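Local coordinates for glycosyltransferase (Streptomyces viridochromogenes, PDB 2IUY), which is probably a retaining, nucleotide-binding glycosyltransferase of family GT4 with the GT-B fold, involved in the biosynthesis of the antibiotic avilamycin A, at residues P173-L178 against W250-A255. Sequence-based numbering, arbitrary orientation.
Sequences PHKGAL and WCEPGA
His174 and Trp250 bring the two backbones to within 6.7 Å, CA to CA, where the 3-10 turn 173-175 that leads into helix 177-187 passes the irregular loop 250-255 ahead of helix 256-263. The His174 ring comes edge-on to one face of the indole: His174 CD2 sits over the middle of the ring system, 3.5 Å from Trp250 CE2, and the planes are inclined at 53° in an edge-to-face pair. A chi1 of 65°, with CG between the backbone N and the carbonyl carbon, carries the imidazole over the indole. His174 CB adds a CH-pi contact over the five-membered ring. Trp246 packs edge-to-face on both rings, while His174 NE2 is bonded to Arg170.

The indole edge serves the second half of the contact. Trp250 NE1 donates to Glu252 OE1 over 3.0 Å; OE1 lies almost in the indole plane, whereas NE1 meets it from well above the plane of the carboxylate (54°). Lys175, its chain bent midway, brings its amine to the opposite side of that plane, with NZ 2.8 Å from both Glu252 OE1 and Glu252 OE2; the salt bridge is clear, although the hydrogen bond to OE1 is weak. Ser239 OG also bonds OE1, which thus gathers three polar partners.

Lys175 is a UDP-binding residue, and its side chain lies about 7 Å from those of Tyr29 and Val257 of the same site. The N-H of an indole packed against His174 ties down Glu252, an arrangement consistent with a second-shell carboxylate that places the lysine amine for the nucleotide.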
ATOM      1  N   PRO A 173      16.145   6.388   0.537  1.00  8.91           N
ATOM      2  CA  PRO A 173      16.204   7.396   1.596  1.00  7.83           C
ATOM      3  C   PRO A 173      14.841   7.944   2.072  1.00  9.51           C
ATOM      4  O   PRO A 173      14.635   8.091   3.287  1.00  9.08           O
ATOM      5  CB  PRO A 173      17.068   8.512   0.966  1.00  7.84           C
ATOM      6  CG  PRO A 173      18.019   7.792   0.099  1.00  5.96           C
ATOM      7  CD  PRO A 173      17.053   6.746  -0.579  1.00  8.34           C
ATOM      8  N   HIS A 174      13.921   8.237   1.145  1.00  9.02           N
ATOM      9  CA  HIS A 174      12.624   8.764   1.542  1.00  9.35           C
ATOM     10  C   HIS A 174      11.765   7.718   2.316  1.00  9.72           C
ATOM     11  O   HIS A 174      10.774   8.104   2.991  1.00  9.18           O
ATOM     12  CB  HIS A 174      11.850   9.296   0.322  1.00  9.60           C
ATOM     13  CG  HIS A 174      11.496   8.226  -0.663  1.00  9.06           C
ATOM     14  ND1 HIS A 174      12.414   7.702  -1.545  1.00 11.93           N
ATOM     15  CD2 HIS A 174      10.343   7.556  -0.885  1.00  9.63           C
ATOM     16  CE1 HIS A 174      11.841   6.769  -2.286  1.00 12.79           C
ATOM     17  NE2 HIS A 174      10.586   6.651  -1.895  1.00 10.72           N
ATOM     18  N   LYS A 175      12.134   6.425   2.219  1.00  9.22           N
ATOM     19  CA  LYS A 175      11.429   5.361   2.951  1.00  9.48           C
ATOM     20  C   LYS A 175      12.007   5.151   4.355  1.00  8.42           C
ATOM     21  O   LYS A 175      11.388   4.499   5.193  1.00  7.69           O
ATOM     22  CB  LYS A 175      11.409   4.023   2.195  1.00  9.96           C
ATOM     23  CG  LYS A 175      10.662   4.074   0.862  1.00 10.95           C
ATOM     24  CD  LYS A 175       9.223   4.611   1.030  1.00 11.95           C
ATOM     25  CE  LYS A 175       8.346   3.630   1.784  1.00  8.12           C
ATOM     26  NZ  LYS A 175       6.875   3.857   1.499  1.00 13.91           N
ATOM     27  N   GLY A 176      13.172   5.744   4.615  1.00  7.80           N
ATOM     28  CA  GLY A 176      13.712   5.818   5.965  1.00  7.17           C
ATOM     29  C   GLY A 176      14.310   4.497   6.445  1.00  7.56           C
ATOM     30  O   GLY A 176      14.260   4.204   7.638  1.00  8.30           O
ATOM     31  N   ALA A 177      14.896   3.722   5.541  1.00  7.30           N
ATOM     32  CA  ALA A 177      15.593   2.473   5.917  1.00  8.55           C
ATOM     33  C   ALA A 177      16.701   2.752   6.939  1.00  9.04           C
ATOM     34  O   ALA A 177      16.893   1.992   7.909  1.00  9.98           O
ATOM     35  CB  ALA A 177      16.156   1.739   4.669  1.00  6.48           C
ATOM     36  N   LEU A 178      17.428   3.835   6.702  1.00  8.85           N
ATOM     37  CA  LEU A 178      18.555   4.228   7.553  1.00  8.51           C
ATOM     38  C   LEU A 178      18.092   4.597   8.939  1.00  8.12           C
ATOM     39  O   LEU A 178      18.631   4.145   9.948  1.00  7.61           O
ATOM     40  CB  LEU A 178      19.331   5.399   6.919  1.00  8.66           C
ATOM     41  CG  LEU A 178      20.455   5.937   7.851  1.00 10.50           C
ATOM     42  CD1 LEU A 178      21.628   4.946   7.842  1.00 13.54           C
ATOM     43  CD2 LEU A 178      20.921   7.267   7.398  1.00 11.40           C
ATOM     44  N   TRP A 250       8.672  14.612  -0.061  1.00 11.95           N
ATOM     45  CA  TRP A 250       8.013  13.315   0.036  1.00 11.32           C
ATOM     46  C   TRP A 250       6.855  13.353   1.090  1.00 10.17           C
ATOM     47  O   TRP A 250       7.008  13.851   2.207  1.00  9.86           O
ATOM     48  CB  TRP A 250       9.021  12.177   0.337  1.00  9.02           C
ATOM     49  CG  TRP A 250       8.299  10.819   0.417  1.00  8.80           C
ATOM     50  CD1 TRP A 250       7.880  10.171   1.546  1.00  8.44           C
ATOM     51  CD2 TRP A 250       7.884  10.001  -0.682  1.00  8.02           C
ATOM     52  NE1 TRP A 250       7.272   9.000   1.214  1.00  8.57           N
ATOM     53  CE2 TRP A 250       7.241   8.875  -0.144  1.00  8.30           C
ATOM     54  CE3 TRP A 250       8.041  10.093  -2.066  1.00  6.23           C
ATOM     55  CZ2 TRP A 250       6.715   7.840  -0.944  1.00 11.25           C
ATOM     56  CZ3 TRP A 250       7.535   9.055  -2.875  1.00  9.94           C
ATOM     57  CH2 TRP A 250       6.885   7.936  -2.307  1.00 10.86           C
ATOM     58  N   CYS A 251       5.715  12.808   0.700  1.00 11.55           N
ATOM     59  CA  CYS A 251       4.552  12.728   1.583  1.00 11.09           C
ATOM     60  C   CYS A 251       3.944  11.331   1.384  1.00 10.23           C
ATOM     61  O   CYS A 251       3.350  11.066   0.332  1.00  9.90           O
ATOM     62  CB  CYS A 251       3.552  13.813   1.185  1.00 11.96           C
ATOM     63  SG  CYS A 251       1.954  13.842   2.068  1.00 14.12           S
ATOM     64  N   GLU A 252       4.134  10.429   2.357  1.00  9.69           N
ATOM     65  CA  GLU A 252       3.750   8.995   2.177  1.00  9.08           C
ATOM     66  C   GLU A 252       2.248   8.964   1.845  1.00  8.98           C
ATOM     67  O   GLU A 252       1.471   9.479   2.613  1.00  8.01           O
ATOM     68  CB  GLU A 252       4.083   8.168   3.425  1.00  8.66           C
ATOM     69  CG  GLU A 252       3.960   6.626   3.240  1.00  8.19           C
ATOM     70  CD  GLU A 252       4.925   6.107   2.222  1.00 12.28           C
ATOM     71  OE1 GLU A 252       6.119   6.455   2.290  1.00 12.90           O
ATOM     72  OE2 GLU A 252       4.513   5.378   1.311  1.00 15.65           O
ATOM     73  N   PRO A 253       1.857   8.509   0.637  1.00  9.45           N
ATOM     74  CA  PRO A 253       0.400   8.514   0.333  1.00  9.92           C
ATOM     75  C   PRO A 253      -0.540   7.680   1.219  1.00  9.32           C
ATOM     76  O   PRO A 253      -1.577   8.229   1.698  1.00  8.84           O
ATOM     77  CB  PRO A 253       0.316   8.061  -1.137  1.00 10.04           C
ATOM     78  CG  PRO A 253       1.704   8.192  -1.681  1.00 10.53           C
ATOM     79  CD  PRO A 253       2.675   8.155  -0.534  1.00 10.58           C
ATOM     80  N   GLY A 254      -0.176   6.405   1.448  1.00  8.53           N
ATOM     81  CA  GLY A 254      -1.029   5.464   2.130  1.00  9.46           C
ATOM     82  C   GLY A 254      -0.369   4.349   2.933  1.00 10.43           C
ATOM     83  O   GLY A 254      -1.013   3.783   3.846  1.00 10.24           O
ATOM     84  N   ALA A 255       0.889   4.019   2.619  1.00  9.80           N
ATOM     85  CA  ALA A 255       1.698   3.096   3.435  1.00  9.56           C
ATOM     86  C   ALA A 255       1.001   1.765   3.718  1.00  9.70           C
ATOM     87  O   ALA A 255       0.568   1.475   4.829  1.00  8.61           O
ATOM     88  CB  ALA A 255       2.162   3.751   4.750  1.00 10.07           C
TER